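Local structure of glutamate racemase (Bacillus anthracis, 2DWU) at residues N41-Y46 with Q55-E60. The protein belongs to the Asp/Glu/hydantoin racemase family, enzymes built from two alpha/beta domains, and holds D-glutamic acid in a pocket between its two parallel sheets. Residues are numbered along the deposited sequence; the frame is centred on the assembly and turned at random.
Sequences NERCPY and QSFVFE. With DGL (D-glutamic acid), chain H.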
# COMPACT_ATOMS: atom_id res chain seq x y z
N ASN B 41 -17.94 -20.91 9.68
CA ASN B 41 -17.90 -22.15 8.93
C ASN B 41 -19.22 -22.91 8.81
O ASN B 41 -19.46 -23.57 7.79
CB ASN B 41 -16.84 -23.08 9.52
CG ASN B 41 -15.46 -22.51 9.42
OD1 ASN B 41 -15.08 -21.64 10.21
ND2 ASN B 41 -14.71 -22.96 8.43
N GLU B 42 -20.06 -22.82 9.82
CA GLU B 42 -21.34 -23.52 9.75
C GLU B 42 -22.22 -23.05 8.57
O GLU B 42 -23.05 -23.82 8.07
CB GLU B 42 -22.11 -23.35 11.06
CG GLU B 42 -23.41 -24.14 11.11
CD GLU B 42 -23.93 -24.33 12.53
OE1 GLU B 42 -23.58 -25.35 13.16
OE2 GLU B 42 -24.67 -23.44 13.01
N ARG B 43 -22.02 -21.82 8.11
CA ARG B 43 -22.82 -21.30 7.01
C ARG B 43 -22.01 -20.97 5.74
O ARG B 43 -22.49 -20.32 4.82
CB ARG B 43 -23.62 -20.08 7.47
CG ARG B 43 -24.58 -20.46 8.63
CD ARG B 43 -25.51 -19.31 9.04
NE ARG B 43 -24.76 -18.20 9.63
CZ ARG B 43 -25.28 -17.31 10.47
NH1 ARG B 43 -26.55 -17.39 10.85
NH2 ARG B 43 -24.52 -16.32 10.94
N CYS B 44 -20.77 -21.44 5.71
CA CYS B 44 -19.88 -21.27 4.56
C CYS B 44 -20.37 -22.32 3.54
O CYS B 44 -20.72 -23.44 3.94
CB CYS B 44 -18.44 -21.57 5.00
SG CYS B 44 -17.16 -21.24 3.78
N PRO B 45 -20.39 -21.99 2.24
CA PRO B 45 -19.99 -20.74 1.59
C PRO B 45 -21.02 -19.62 1.50
O PRO B 45 -22.23 -19.85 1.46
CB PRO B 45 -19.57 -21.21 0.19
CG PRO B 45 -20.61 -22.26 -0.09
CD PRO B 45 -20.69 -23.03 1.22
N TYR B 46 -20.50 -18.39 1.49
CA TYR B 46 -21.32 -17.20 1.31
C TYR B 46 -21.43 -16.86 -0.17
O TYR B 46 -22.36 -16.17 -0.60
CB TYR B 46 -20.66 -16.02 2.00
CG TYR B 46 -20.80 -15.97 3.50
CD1 TYR B 46 -21.37 -17.03 4.24
CD2 TYR B 46 -20.40 -14.83 4.17
CE1 TYR B 46 -21.54 -16.92 5.63
CE2 TYR B 46 -20.55 -14.72 5.54
CZ TYR B 46 -21.12 -15.75 6.26
OH TYR B 46 -21.26 -15.52 7.61
N GLN B 55 -25.56 -10.21 4.44
CA GLN B 55 -25.51 -9.05 5.33
C GLN B 55 -25.97 -9.41 6.73
O GLN B 55 -25.38 -8.97 7.73
CB GLN B 55 -26.38 -7.91 4.81
CG GLN B 55 -25.90 -7.26 3.53
CD GLN B 55 -26.75 -6.06 3.13
OE1 GLN B 55 -27.98 -6.13 3.14
NE2 GLN B 55 -26.09 -4.96 2.79
N SER B 56 -27.03 -10.21 6.84
CA SER B 56 -27.53 -10.58 8.17
C SER B 56 -26.50 -11.41 8.92
O SER B 56 -26.30 -11.21 10.12
CB SER B 56 -28.87 -11.33 8.07
OG SER B 56 -28.72 -12.62 7.52
N PHE B 57 -25.85 -12.35 8.24
CA PHE B 57 -24.83 -13.18 8.88
C PHE B 57 -23.62 -12.36 9.34
O PHE B 57 -23.01 -12.65 10.38
CB PHE B 57 -24.30 -14.27 7.94
CG PHE B 57 -25.34 -15.26 7.48
CD1 PHE B 57 -26.59 -15.34 8.09
CD2 PHE B 57 -25.03 -16.16 6.45
CE1 PHE B 57 -27.51 -16.32 7.69
CE2 PHE B 57 -25.95 -17.14 6.05
CZ PHE B 57 -27.19 -17.21 6.68
N VAL B 58 -23.22 -11.39 8.52
CA VAL B 58 -22.07 -10.56 8.86
C VAL B 58 -22.40 -9.72 10.09
O VAL B 58 -21.57 -9.58 10.99
CB VAL B 58 -21.69 -9.66 7.67
CG1 VAL B 58 -20.69 -8.58 8.12
CG2 VAL B 58 -21.07 -10.54 6.54
N PHE B 59 -23.61 -9.17 10.14
CA PHE B 59 -23.96 -8.39 11.31
C PHE B 59 -24.02 -9.24 12.58
O PHE B 59 -23.77 -8.73 13.68
CB PHE B 59 -25.25 -7.61 11.08
CG PHE B 59 -25.00 -6.26 10.46
CD1 PHE B 59 -25.13 -6.07 9.08
CD2 PHE B 59 -24.55 -5.19 11.24
CE1 PHE B 59 -24.81 -4.85 8.49
CE2 PHE B 59 -24.22 -3.97 10.66
CZ PHE B 59 -24.35 -3.80 9.28
N GLU B 60 -24.35 -10.52 12.44
CA GLU B 60 -24.35 -11.43 13.59
C GLU B 60 -22.89 -11.62 14.06
O GLU B 60 -22.62 -11.68 15.25
CB GLU B 60 -24.94 -12.80 13.22
CG GLU B 60 -26.41 -12.74 12.87
CD GLU B 60 -27.06 -14.11 12.78
OE1 GLU B 60 -26.33 -15.13 12.69
OE2 GLU B 60 -28.31 -14.17 12.80
N DGL H . -14.30 -16.22 1.98
CA DGL H . -15.04 -16.23 0.67
C DGL H . -14.59 -15.09 -0.18
O DGL H . -15.24 -14.70 -1.14
CB DGL H . -14.81 -17.56 -0.06
CG DGL H . -15.71 -18.63 0.60
CD DGL H . -17.16 -18.39 0.54
OE1 DGL H . -17.82 -18.49 -0.50
OE2 DGL H . -17.73 -18.04 1.66
OXT DGL H . -13.47 -14.52 0.15
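The loop 41-46 lines the D-glutamic acid pocket and packs through Arg43 and Tyr46 on Phe57 of helix 51-65. The Arg43 guanidinium lies flat over one face of the Phe57 ring in a cation-pi stack, with centres 3.7 Å apart and planes at 9°. Arg43 CD sits over the same face in a CH-pi contact, and the bend at chi3 (-66°) turns the guanidinium flat onto the ring. At the outer edge of the guanidinium, NH1 and NH2 both bond Glu60 OE1, NH2 at 2.8 Å and NH1 at 2.9 Å. Both reach it from the same face of the carboxylate, well out of its plane. Arg43 has a second acid partner: its NE forms a salt bridge with Asp40 OD2, which is also hydrogen-bonded to Tyr46 OH. The Tyr46 ring meets Phe57 obliquely, with Tyr46 CE1 3.7 Å from Phe57 CD2 at the Phe57 edge. Tyr46 OH lies 3.3 Å from Phe57 CB, and Val58 CG2 touches Tyr46 CE2 more loosely. The backbone N of Tyr46 gives a nearly straight bond of 2.8 Å to OE2 of D-glutamic acid. The arrangement is a strand-loop-helix connection of an alpha/beta domain, with its loop forming part of the ligand site.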